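Local coordinates for putative membrane anchored protein (Corynebacterium diphtheriae, PDB 3LSO) that is of unknown function but is probably held at the cell membrane by a transmembrane helix, displaying a chain of all-beta domains, at residues I426-M431 / E448-I453; D255-K260 / V284-D289; I340-P345 / V412-E417. One frame throughout, in Å; residues are numbered along the deposited sequence.

Interaction 1 (I426-M431 / E448-I453); sequences IYMFQM and ETAFEI
With chi1 at 67°, the CG of F451 lies between its own backbone N and carbonyl carbon, whereas in Y427 the CG stands anti to the carbonyl carbon, chi1 -65°. These settings bring the CB of Y427 over one face of the F451 ring, toward its rim, in a CH-pi contact with CB 3.7 Å from the ring centroid. The two rings run nearly parallel, planes at 18°, but are slid so far apart (centroids 5.3 Å) that they hardly overlap. F429 reaches the F451 ring differently: its CE2 comes in at the edge of that ring, 3.6 Å from F451 CE2, completing a three-membered aromatic cluster. The strands involved, 425-435 and 440-453, form an antiparallel hairpin, in which Y427 and F451 are a hydrogen-bonded pair: Y427 N gives to F451 O at 2.9 Å and F451 N to Y427 O at 2.7 Å. Farther along, where the second strand turns a corner at E448 and T449, a side chain replaces the backbone acceptor, and F429 N bonds to T449 OG1 at 2.7 Å. That hydroxyl, accepting from F429 N and bonded to I446 O, is probably fixed in rotation. On the face away from the aromatic cluster, I426 CG1 lies against the aliphatic CG of E452 at 3.6 Å, and M428 CG against A450 CB, also at 3.6 Å. Y427 sends its hydroxyl past the hairpin to A423 O, while I303 of strand 298-303 packs on both F429 and F451.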
ATOM      1  N   ILE B 426      17.027 -18.164   6.497  1.00 10.27           N
ATOM      2  CA  ILE B 426      15.995 -18.144   7.490  1.00 10.20           C
ATOM      3  C   ILE B 426      15.775 -19.562   8.040  1.00 11.22           C
ATOM      4  O   ILE B 426      15.707 -20.538   7.295  1.00 11.51           O
ATOM      5  CB  ILE B 426      14.684 -17.622   6.911  1.00  9.92           C
ATOM      6  CG1 ILE B 426      14.790 -16.142   6.568  1.00 10.27           C
ATOM      7  CG2 ILE B 426      13.586 -17.777   7.923  1.00  9.75           C
ATOM      8  CD1 ILE B 426      13.566 -15.572   5.846  1.00  9.36           C
ATOM      9  N   TYR B 427      15.626 -19.658   9.354  1.00 11.79           N
ATOM     10  CA  TYR B 427      15.656 -20.917  10.045  1.00 12.43           C
ATOM     11  C   TYR B 427      14.567 -20.819  11.109  1.00 13.90           C
ATOM     12  O   TYR B 427      14.332 -19.723  11.622  1.00 15.33           O
ATOM     13  CB  TYR B 427      17.024 -21.094  10.712  1.00 11.61           C
ATOM     14  CG  TYR B 427      18.235 -21.223   9.780  1.00  9.48           C
ATOM     15  CD1 TYR B 427      18.667 -22.473   9.316  1.00  9.09           C
ATOM     16  CD2 TYR B 427      18.963 -20.105   9.397  1.00  8.30           C
ATOM     17  CE1 TYR B 427      19.778 -22.596   8.469  1.00  8.12           C
ATOM     18  CE2 TYR B 427      20.075 -20.204   8.558  1.00  7.39           C
ATOM     19  CZ  TYR B 427      20.472 -21.450   8.101  1.00  9.30           C
ATOM     20  OH  TYR B 427      21.572 -21.537   7.281  1.00 10.15           O
HETATM   21  N   MSE B 428      13.876 -21.927  11.405  1.00 14.32           N
HETATM   22  CA  MSE B 428      12.894 -21.991  12.489  1.00 14.57           C
HETATM   23  C   MSE B 428      13.213 -23.182  13.339  1.00 15.10           C
HETATM   24  O   MSE B 428      13.837 -24.136  12.869  1.00 15.64           O
HETATM   25  CB  MSE B 428      11.498 -22.267  11.952  1.00 14.85           C
HETATM   26  CG  MSE B 428      10.707 -21.079  11.475  1.00 15.18           C
HETATM   27 SE   MSE B 428       9.221 -21.766  10.443  0.75 12.38          SE
HETATM   28  CE  MSE B 428      10.229 -22.423   8.936  1.00 13.37           C
ATOM     29  N   PHE B 429      12.744 -23.172  14.576  1.00 15.25           N
ATOM     30  CA  PHE B 429      12.740 -24.396  15.341  1.00 15.53           C
ATOM     31  C   PHE B 429      11.449 -25.189  15.118  1.00 16.21           C
ATOM     32  O   PHE B 429      10.427 -24.633  14.689  1.00 16.84           O
ATOM     33  CB  PHE B 429      12.974 -24.075  16.803  1.00 15.16           C
ATOM     34  CG  PHE B 429      14.333 -23.537  17.064  1.00 15.46           C
ATOM     35  CD1 PHE B 429      15.348 -24.363  17.490  1.00 13.97           C
ATOM     36  CD2 PHE B 429      14.623 -22.200  16.835  1.00 18.11           C
ATOM     37  CE1 PHE B 429      16.607 -23.876  17.718  1.00 13.42           C
ATOM     38  CE2 PHE B 429      15.909 -21.699  17.070  1.00 15.86           C
ATOM     39  CZ  PHE B 429      16.892 -22.545  17.510  1.00 13.81           C
ATOM     40  N   GLN B 430      11.493 -26.488  15.382  1.00 16.31           N
ATOM     41  CA  GLN B 430      10.298 -27.308  15.265  1.00 16.80           C
ATOM     42  C   GLN B 430       9.936 -27.888  16.598  1.00 17.17           C
ATOM     43  O   GLN B 430      10.801 -28.026  17.475  1.00 18.00           O
ATOM     44  CB  GLN B 430      10.554 -28.455  14.293  1.00 16.61           C
ATOM     45  CG  GLN B 430      10.859 -27.999  12.861  1.00 16.68           C
ATOM     46  CD  GLN B 430      11.145 -29.156  11.929  1.00 16.44           C
ATOM     47  OE1 GLN B 430      11.821 -30.118  12.291  1.00 16.50           O
ATOM     48  NE2 GLN B 430      10.623 -29.075  10.718  1.00 18.05           N
HETATM   49  N   MSE B 431       8.672 -28.264  16.760  1.00 17.53           N
HETATM   50  CA  MSE B 431       8.276 -29.134  17.890  1.00 17.62           C
HETATM   51  C   MSE B 431       8.040 -30.530  17.359  1.00 17.56           C
HETATM   52  O   MSE B 431       7.350 -30.709  16.332  1.00 18.21           O
HETATM   53  CB  MSE B 431       6.997 -28.646  18.568  1.00 17.64           C
HETATM   54  CG  MSE B 431       6.822 -29.142  20.019  1.00 19.66           C
HETATM   55 SE   MSE B 431       5.172 -28.436  20.765  0.75 22.30          SE
HETATM   56  CE  MSE B 431       5.618 -28.540  22.617  1.00 20.49           C
ATOM     57  N   GLU B 448       7.108 -18.798  14.927  1.00 15.63           N
ATOM     58  CA  GLU B 448       7.339 -17.818  15.989  1.00 15.20           C
ATOM     59  C   GLU B 448       8.740 -17.984  16.578  1.00 14.85           C
ATOM     60  O   GLU B 448       9.138 -17.201  17.454  1.00 15.55           O
ATOM     61  CB  GLU B 448       6.284 -17.888  17.092  1.00 15.11           C
ATOM     62  CG  GLU B 448       4.911 -17.408  16.676  1.00 15.82           C
ATOM     63  CD  GLU B 448       4.171 -18.367  15.740  1.00 19.34           C
ATOM     64  OE1 GLU B 448       4.718 -19.429  15.344  1.00 20.66           O
ATOM     65  OE2 GLU B 448       3.017 -18.050  15.383  1.00 21.42           O
ATOM     66  N   THR B 449       9.485 -18.977  16.092  1.00 13.05           N
ATOM     67  CA  THR B 449      10.853 -19.166  16.524  1.00 12.38           C
ATOM     68  C   THR B 449      11.846 -18.795  15.414  1.00 11.83           C
ATOM     69  O   THR B 449      13.051 -18.986  15.546  1.00 11.79           O
ATOM     70  CB  THR B 449      11.090 -20.625  17.021  1.00 13.18           C
ATOM     71  OG1 THR B 449      11.113 -21.548  15.914  1.00 13.53           O
ATOM     72  CG2 THR B 449      10.001 -21.027  18.029  1.00 12.08           C
ATOM     73  N   ALA B 450      11.340 -18.242  14.315  1.00 10.44           N
ATOM     74  CA  ALA B 450      12.185 -18.026  13.128  1.00  8.76           C
ATOM     75  C   ALA B 450      13.325 -17.038  13.375  1.00  6.94           C
ATOM     76  O   ALA B 450      13.111 -16.019  14.029  1.00  7.95           O
ATOM     77  CB  ALA B 450      11.335 -17.540  11.968  1.00  8.82           C
ATOM     78  N   PHE B 451      14.502 -17.316  12.831  1.00  3.61           N
ATOM     79  CA  PHE B 451      15.589 -16.357  12.873  1.00  2.00           C
ATOM     80  C   PHE B 451      16.277 -16.279  11.528  1.00  2.00           C
ATOM     81  O   PHE B 451      16.225 -17.225  10.756  1.00  2.00           O
ATOM     82  CB  PHE B 451      16.579 -16.692  13.993  1.00  2.00           C
ATOM     83  CG  PHE B 451      17.351 -17.985  13.793  1.00  2.00           C
ATOM     84  CD1 PHE B 451      18.545 -18.001  13.085  1.00  2.00           C
ATOM     85  CD2 PHE B 451      16.907 -19.164  14.355  1.00  2.00           C
ATOM     86  CE1 PHE B 451      19.254 -19.146  12.917  1.00  2.00           C
ATOM     87  CE2 PHE B 451      17.620 -20.325  14.189  1.00  2.00           C
ATOM     88  CZ  PHE B 451      18.795 -20.312  13.469  1.00  2.00           C
ATOM     89  N   GLU B 452      16.902 -15.144  11.241  1.00  2.00           N
ATOM     90  CA  GLU B 452      17.642 -14.993  10.001  1.00  2.00           C
ATOM     91  C   GLU B 452      19.106 -14.782  10.293  1.00  2.00           C
ATOM     92  O   GLU B 452      19.455 -13.993  11.149  1.00  2.00           O
ATOM     93  CB  GLU B 452      17.098 -13.844   9.143  1.00  2.00           C
ATOM     94  CG  GLU B 452      17.445 -13.980   7.650  1.00  2.00           C
ATOM     95  CD  GLU B 452      16.779 -12.953   6.729  1.00  2.00           C
ATOM     96  OE1 GLU B 452      15.730 -12.376   7.092  1.00  2.00           O
ATOM     97  OE2 GLU B 452      17.321 -12.731   5.620  1.00  2.00           O
ATOM     98  N   ILE B 453      19.951 -15.529   9.597  1.00  2.00           N
ATOM     99  CA  ILE B 453      21.365 -15.230   9.521  1.00  2.00           C
ATOM    100  C   ILE B 453      21.537 -14.335   8.328  1.00  2.00           C
ATOM    101  O   ILE B 453      21.282 -14.757   7.210  1.00  2.00           O
ATOM    102  CB  ILE B 453      22.186 -16.499   9.295  1.00  2.00           C
ATOM    103  CG1 ILE B 453      22.017 -17.477  10.467  1.00  2.00           C
ATOM    104  CG2 ILE B 453      23.642 -16.157   9.030  1.00  2.00           C
ATOM    105  CD1 ILE B 453      22.418 -16.939  11.804  1.00  2.00           C
TER

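Interaction 2 (D255-K260 / V284-D289); sequences DTSGSK and VVTELD
G258 and V284 are an antiparallel hydrogen-bonded pair at the open end of the hairpin of strands 258-267 and 278-285, which lie side by side in a five-stranded mixed sheet. Two backbone hydrogen bonds make the pair. V284 N gives to G258 O at 2.8 Å, and G258 N returns a bond to V284 O at 2.9 Å, though the position of that oxygen is less certain. G258 sits at phi 150°, where the carbonyl oxygen of S257 would crowd a side chain. K260 N and O lie farther up the ladder, with I282 as the next backbone partner. Past V285 the second strand gives way to loop, and the two chains part.

Apolar contact comes from V284, whose two methyl groups serve different neighbours. CG2 lies 3.8 Å from the CG of K260, which rests against this methyl as the side chains cross, while CG1 faces the backbone before the strand, 4.1 Å from S257 CA. F254 also touches both V284 and K260, adding to this hydrophobic patch.

Polar side chains mostly turn to other partners. The exact place of the S257 CB beside V284 is doubtful, but the OG of S257 bonds to I426 N of the neighbouring domain. E287, out along the departing loop, makes a salt bridge with K387. The lysine chain bends at chi2 (-82°), which carries it back along its own segment until K260 NZ hydrogen-bonds T256 OG1 at 3.2 Å.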
ATOM      1  N   ASP B 255      17.367 -20.824  -4.710  1.00 29.74           N
ATOM      2  CA  ASP B 255      18.460 -21.732  -4.392  1.00 29.65           C
ATOM      3  C   ASP B 255      18.724 -21.807  -2.903  1.00 29.22           C
ATOM      4  O   ASP B 255      19.028 -22.869  -2.395  1.00 29.55           O
ATOM      5  CB  ASP B 255      19.725 -21.255  -5.076  1.00 30.48           C
ATOM      6  CG  ASP B 255      19.687 -21.454  -6.569  1.00 31.28           C
ATOM      7  OD1 ASP B 255      19.455 -22.617  -6.971  1.00 31.34           O
ATOM      8  OD2 ASP B 255      19.906 -20.458  -7.314  1.00 31.45           O
ATOM      9  N   THR B 256      18.603 -20.671  -2.213  1.00 28.56           N
ATOM     10  CA  THR B 256      18.981 -20.521  -0.806  1.00 27.43           C
ATOM     11  C   THR B 256      17.875 -19.784  -0.057  1.00 27.04           C
ATOM     12  O   THR B 256      17.192 -18.944  -0.642  1.00 27.05           O
ATOM     13  CB  THR B 256      20.276 -19.660  -0.676  1.00 27.58           C
ATOM     14  OG1 THR B 256      20.089 -18.403  -1.332  1.00 26.60           O
ATOM     15  CG2 THR B 256      21.497 -20.365  -1.293  1.00 27.38           C
ATOM     16  N   SER B 257      17.701 -20.068   1.228  1.00 26.13           N
ATOM     17  CA  SER B 257      16.733 -19.314   2.023  1.00 25.61           C
ATOM     18  C   SER B 257      17.217 -17.876   2.311  1.00 25.82           C
ATOM     19  O   SER B 257      18.407 -17.566   2.160  1.00 25.62           O
ATOM     20  CB  SER B 257      16.325 -20.072   3.306  1.00 25.42           C
ATOM     21  OG  SER B 257      17.337 -20.107   4.285  1.00 23.87           O
ATOM     22  N   GLY B 258      16.271 -17.016   2.701  1.00 25.77           N
ATOM     23  CA  GLY B 258      16.501 -15.596   3.003  1.00 26.12           C
ATOM     24  C   GLY B 258      15.278 -14.716   2.720  1.00 26.44           C
ATOM     25  O   GLY B 258      14.310 -15.172   2.119  1.00 26.78           O
ATOM     26  N   SER B 259      15.302 -13.458   3.167  1.00 26.42           N
ATOM     27  CA  SER B 259      14.343 -12.471   2.683  1.00 25.84           C
ATOM     28  C   SER B 259      14.768 -12.130   1.287  1.00 25.89           C
ATOM     29  O   SER B 259      15.843 -11.574   1.079  1.00 26.54           O
ATOM     30  CB  SER B 259      14.346 -11.211   3.524  1.00 25.22           C
ATOM     31  OG  SER B 259      13.809 -11.484   4.794  1.00 26.16           O
ATOM     32  N   LYS B 260      13.934 -12.489   0.329  1.00 25.60           N
ATOM     33  CA  LYS B 260      14.203 -12.200  -1.054  1.00 25.95           C
ATOM     34  C   LYS B 260      13.433 -10.956  -1.476  1.00 26.62           C
ATOM     35  O   LYS B 260      12.271 -10.788  -1.113  1.00 27.41           O
ATOM     36  CB  LYS B 260      13.831 -13.408  -1.894  1.00 25.59           C
ATOM     37  CG  LYS B 260      14.491 -14.691  -1.367  1.00 26.17           C
ATOM     38  CD  LYS B 260      15.923 -14.835  -1.858  1.00 25.39           C
ATOM     39  CE  LYS B 260      16.598 -16.010  -1.225  1.00 25.59           C
ATOM     40  NZ  LYS B 260      18.077 -15.974  -1.454  1.00 26.98           N
ATOM     41  N   VAL B 284      11.994 -16.671   2.180  1.00 29.48           N
ATOM     42  CA  VAL B 284      12.146 -18.017   1.689  1.00 29.82           C
ATOM     43  C   VAL B 284      12.849 -18.874   2.727  1.00 31.12           C
ATOM     44  O   VAL B 284      13.900 -18.518   3.228  1.00 31.96           O
ATOM     45  CB  VAL B 284      12.856 -18.011   0.360  1.00 29.34           C
ATOM     46  CG1 VAL B 284      13.214 -19.391  -0.063  1.00 29.16           C
ATOM     47  CG2 VAL B 284      11.952 -17.411  -0.659  1.00 28.83           C
ATOM     48  N   VAL B 285      12.243 -19.998   3.068  1.00 32.22           N
ATOM     49  CA  VAL B 285      12.741 -20.857   4.130  1.00 33.47           C
ATOM     50  C   VAL B 285      13.210 -22.187   3.519  1.00 35.10           C
ATOM     51  O   VAL B 285      12.792 -22.531   2.404  1.00 35.40           O
ATOM     52  CB  VAL B 285      11.618 -21.110   5.165  1.00 33.25           C
ATOM     53  CG1 VAL B 285      11.335 -19.860   5.975  1.00 32.14           C
ATOM     54  CG2 VAL B 285      10.344 -21.559   4.467  1.00 32.52           C
ATOM     55  N   THR B 286      14.051 -22.937   4.238  1.00 36.79           N
ATOM     56  CA  THR B 286      14.551 -24.239   3.746  1.00 38.49           C
ATOM     57  C   THR B 286      13.439 -25.282   3.518  1.00 39.65           C
ATOM     58  O   THR B 286      13.124 -25.640   2.379  1.00 39.89           O
ATOM     59  CB  THR B 286      15.607 -24.810   4.698  1.00 38.63           C
ATOM     60  OG1 THR B 286      16.642 -23.835   4.863  1.00 39.29           O
ATOM     61  CG2 THR B 286      16.200 -26.117   4.148  1.00 38.22           C
ATOM     62  N   GLU B 287      12.860 -25.763   4.613  1.00 40.97           N
ATOM     63  CA  GLU B 287      11.700 -26.651   4.576  1.00 41.71           C
ATOM     64  C   GLU B 287      10.673 -26.028   5.533  1.00 41.00           C
ATOM     65  O   GLU B 287      11.032 -25.409   6.557  1.00 40.57           O
ATOM     66  CB  GLU B 287      12.117 -28.070   5.044  1.00 42.69           C
ATOM     67  CG  GLU B 287      11.182 -29.269   4.707  1.00 45.84           C
ATOM     68  CD  GLU B 287      11.524 -30.557   5.519  1.00 51.14           C
ATOM     69  OE1 GLU B 287      12.673 -30.702   6.033  1.00 51.73           O
ATOM     70  OE2 GLU B 287      10.622 -31.429   5.653  1.00 52.98           O
ATOM     71  N   LEU B 288       9.403 -26.167   5.180  1.00 39.97           N
ATOM     72  CA  LEU B 288       8.340 -25.842   6.098  1.00 38.93           C
ATOM     73  C   LEU B 288       7.511 -27.091   6.384  1.00 38.04           C
ATOM     74  O   LEU B 288       6.784 -27.586   5.509  1.00 38.27           O
ATOM     75  CB  LEU B 288       7.461 -24.732   5.529  1.00 39.21           C
ATOM     76  CG  LEU B 288       6.305 -24.285   6.446  1.00 40.57           C
ATOM     77  CD1 LEU B 288       6.754 -23.459   7.672  1.00 40.79           C
ATOM     78  CD2 LEU B 288       5.254 -23.517   5.641  1.00 41.74           C
ATOM     79  N   ASP B 289       7.629 -27.615   7.597  1.00 36.51           N
ATOM     80  CA  ASP B 289       6.728 -28.667   8.022  1.00 35.08           C
ATOM     81  C   ASP B 289       5.565 -28.020   8.715  1.00 33.54           C
ATOM     82  O   ASP B 289       5.694 -27.532   9.831  1.00 33.67           O
ATOM     83  CB  ASP B 289       7.394 -29.614   8.994  1.00 35.58           C
ATOM     84  CG  ASP B 289       8.607 -30.281   8.420  1.00 37.96           C
ATOM     85  OD1 ASP B 289       9.226 -29.701   7.487  1.00 37.73           O
ATOM     86  OD2 ASP B 289       8.934 -31.394   8.923  1.00 41.95           O
TER

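Interaction 3 (I340-P345 / V412-E417); sequences IGINAP and VSAEFE
Two sheets meet face to face here: strand 335-343, a neighbour of strand 425-435 in one, packs on strand 410-417, an inner strand of the four-stranded antiparallel sheet. The strands cross at -35°, close to the twist usual between the layers of an aligned beta sandwich. No hydrogen bond spans the pair; the join is made by side chains. I342 and V412 lead it, and I342 uses both branches. Its CD1 lies over the backbone of the other strand, 3.4 Å from V412 O and 3.8 Å from S413 CA, while its CG2, set anti to the backbone N, touches F416 CZ obliquely, at 3.5 Å. The CB of A344 also approaches that ring, obliquely, at 4.0 Å from F416 CE2. At the other end I340 and V412 lie side by side, pointing opposite ways, with I340 CD1 resting 3.6 Å from V412 CG1. Between these, V412 CG1 lies 4.0 Å from G341 CA, where the backbones are 6.0 Å apart, CA of G341 to CA of V412. The F416 ring also meets that of F429, and M431 touches both I340 and V412. Because the side chains that meet are aliphatic groups and one aromatic ring, with no hydrogen bond across, the hold rests on shape fit and the exclusion of water rather than on directed bonds.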
ATOM      1  N   ILE B 340       6.832 -34.405  23.794  1.00 15.30           N
ATOM      2  CA  ILE B 340       7.036 -33.132  23.120  1.00 13.31           C
ATOM      3  C   ILE B 340       8.504 -32.810  23.259  1.00 13.18           C
ATOM      4  O   ILE B 340       9.155 -33.243  24.215  1.00 12.42           O
ATOM      5  CB  ILE B 340       6.128 -31.998  23.659  1.00 13.01           C
ATOM      6  CG1 ILE B 340       6.466 -31.659  25.096  1.00 11.23           C
ATOM      7  CG2 ILE B 340       4.661 -32.340  23.487  1.00 10.43           C
ATOM      8  CD1 ILE B 340       5.929 -30.334  25.493  1.00 11.09           C
ATOM      9  N   GLY B 341       9.040 -32.115  22.272  1.00 13.42           N
ATOM     10  CA  GLY B 341      10.413 -31.632  22.372  1.00 14.25           C
ATOM     11  C   GLY B 341      10.686 -30.657  21.262  1.00 14.37           C
ATOM     12  O   GLY B 341       9.954 -30.661  20.252  1.00 14.71           O
ATOM     13  N   ILE B 342      11.708 -29.814  21.446  1.00 13.99           N
ATOM     14  CA  ILE B 342      12.172 -28.921  20.373  1.00 13.81           C
ATOM     15  C   ILE B 342      13.203 -29.607  19.466  1.00 13.79           C
ATOM     16  O   ILE B 342      14.171 -30.194  19.961  1.00 13.52           O
ATOM     17  CB  ILE B 342      12.810 -27.647  20.943  1.00 13.92           C
ATOM     18  CG1 ILE B 342      11.763 -26.811  21.660  1.00 13.86           C
ATOM     19  CG2 ILE B 342      13.491 -26.823  19.823  1.00 13.57           C
ATOM     20  CD1 ILE B 342      12.312 -26.160  22.913  1.00 15.32           C
ATOM     21  N   ASN B 343      12.996 -29.501  18.152  1.00 13.73           N
ATOM     22  CA  ASN B 343      13.917 -30.026  17.130  1.00 13.65           C
ATOM     23  C   ASN B 343      14.513 -28.857  16.355  1.00 14.15           C
ATOM     24  O   ASN B 343      13.802 -28.105  15.678  1.00 14.20           O
ATOM     25  CB  ASN B 343      13.174 -30.954  16.159  1.00 13.16           C
ATOM     26  CG  ASN B 343      14.108 -31.638  15.135  1.00 11.94           C
ATOM     27  OD1 ASN B 343      14.966 -32.431  15.498  1.00 13.25           O
ATOM     28  ND2 ASN B 343      13.902 -31.363  13.864  1.00  6.20           N
ATOM     29  N   ALA B 344      15.825 -28.707  16.437  1.00 14.71           N
ATOM     30  CA  ALA B 344      16.460 -27.489  15.962  1.00 14.63           C
ATOM     31  C   ALA B 344      16.887 -27.639  14.516  1.00 14.95           C
ATOM     32  O   ALA B 344      17.055 -28.761  14.049  1.00 15.61           O
ATOM     33  CB  ALA B 344      17.657 -27.182  16.851  1.00 14.35           C
ATOM     34  N   PRO B 345      17.083 -26.527  13.797  1.00 15.45           N
ATOM     35  CA  PRO B 345      17.699 -26.662  12.503  1.00 16.36           C
ATOM     36  C   PRO B 345      18.887 -27.577  12.598  1.00 17.78           C
ATOM     37  O   PRO B 345      19.566 -27.646  13.624  1.00 18.30           O
ATOM     38  CB  PRO B 345      18.210 -25.265  12.221  1.00 16.03           C
ATOM     39  CG  PRO B 345      17.243 -24.400  12.878  1.00 16.19           C
ATOM     40  CD  PRO B 345      16.848 -25.116  14.131  1.00 15.83           C
ATOM     41  N   VAL B 412       7.703 -26.892  26.015  1.00 17.17           N
ATOM     42  CA  VAL B 412       9.061 -27.274  26.273  1.00 17.82           C
ATOM     43  C   VAL B 412       9.968 -26.074  25.899  1.00 17.64           C
ATOM     44  O   VAL B 412       9.722 -25.378  24.906  1.00 18.76           O
ATOM     45  CB  VAL B 412       9.369 -28.538  25.504  1.00 18.03           C
ATOM     46  CG1 VAL B 412       8.746 -28.464  24.155  1.00 18.19           C
ATOM     47  CG2 VAL B 412      10.857 -28.736  25.383  1.00 20.81           C
ATOM     48  N   SER B 413      10.955 -25.784  26.731  1.00 16.62           N
ATOM     49  CA  SER B 413      11.941 -24.749  26.422  1.00 15.50           C
ATOM     50  C   SER B 413      13.358 -25.233  26.648  1.00 15.00           C
ATOM     51  O   SER B 413      13.611 -26.146  27.441  1.00 13.99           O
ATOM     52  CB  SER B 413      11.686 -23.480  27.228  1.00 15.76           C
ATOM     53  OG  SER B 413      11.752 -23.707  28.621  1.00 16.31           O
ATOM     54  N   ALA B 414      14.290 -24.649  25.920  1.00 14.98           N
ATOM     55  CA  ALA B 414      15.661 -25.116  26.015  1.00 15.94           C
ATOM     56  C   ALA B 414      16.588 -24.079  25.439  1.00 16.46           C
ATOM     57  O   ALA B 414      16.134 -23.054  24.950  1.00 16.84           O
ATOM     58  CB  ALA B 414      15.822 -26.445  25.281  1.00 15.70           C
ATOM     59  N   GLU B 415      17.889 -24.341  25.483  1.00 16.89           N
ATOM     60  CA  GLU B 415      18.822 -23.413  24.882  1.00 17.12           C
ATOM     61  C   GLU B 415      19.669 -24.092  23.870  1.00 16.24           C
ATOM     62  O   GLU B 415      20.060 -25.245  24.054  1.00 16.12           O
ATOM     63  CB  GLU B 415      19.698 -22.763  25.923  1.00 17.53           C
ATOM     64  CG  GLU B 415      18.895 -21.861  26.821  1.00 22.79           C
ATOM     65  CD  GLU B 415      19.768 -21.017  27.734  1.00 29.00           C
ATOM     66  OE1 GLU B 415      21.006 -20.914  27.476  1.00 29.26           O
ATOM     67  OE2 GLU B 415      19.202 -20.464  28.713  1.00 30.97           O
ATOM     68  N   PHE B 416      19.963 -23.336  22.815  1.00 15.34           N
ATOM     69  CA  PHE B 416      20.680 -23.816  21.663  1.00 14.24           C
ATOM     70  C   PHE B 416      21.841 -22.950  21.261  1.00 14.06           C
ATOM     71  O   PHE B 416      21.908 -21.758  21.574  1.00 14.21           O
ATOM     72  CB  PHE B 416      19.721 -23.931  20.501  1.00 13.87           C
ATOM     73  CG  PHE B 416      18.669 -24.919  20.734  1.00 14.45           C
ATOM     74  CD1 PHE B 416      17.438 -24.526  21.224  1.00 13.92           C
ATOM     75  CD2 PHE B 416      18.922 -26.270  20.543  1.00 15.39           C
ATOM     76  CE1 PHE B 416      16.458 -25.452  21.476  1.00 13.43           C
ATOM     77  CE2 PHE B 416      17.924 -27.219  20.796  1.00 14.46           C
ATOM     78  CZ  PHE B 416      16.697 -26.799  21.265  1.00 13.57           C
ATOM     79  N   GLU B 417      22.730 -23.565  20.498  1.00 13.66           N
ATOM     80  CA  GLU B 417      23.997 -22.981  20.113  1.00 13.11           C
ATOM     81  C   GLU B 417      24.028 -22.912  18.593  1.00 12.63           C
ATOM     82  O   GLU B 417      23.890 -23.942  17.929  1.00 13.25           O
ATOM     83  CB  GLU B 417      25.090 -23.916  20.607  1.00 12.68           C
ATOM     84  CG  GLU B 417      26.084 -23.240  21.471  1.00 13.98           C
ATOM     85  CD  GLU B 417      27.142 -24.177  22.070  1.00 14.71           C
ATOM     86  OE1 GLU B 417      26.788 -25.246  22.625  1.00 14.61           O
ATOM     87  OE2 GLU B 417      28.343 -23.809  22.010  1.00 14.30           O
TER

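How the interactions relate
Strand 425-435 ties the three together. This strand of interaction 1 neighbours strand 335-343 of interaction 3 in one sheet, where Q430 O meets N343 N at 2.7 Å in a probable hydrogen bond; M431 CE, just beyond, reaches I340 CD1 at 3.4 Å. At its other end the hairpin of interaction 1 sits on the domain of interaction 2: beside the link from S257 to I426, E452 OE1 is 3.1 Å from S259 OG, a probable hydrogen bond, with I426 CG2 packing on V285 CG1. The centres of interactions 2 and 3 both lie about 11 Å from that of interaction 1 but about 20 Å from each other, without touching. Interaction 1 thus bridges the sandwich interior and the domain boundary.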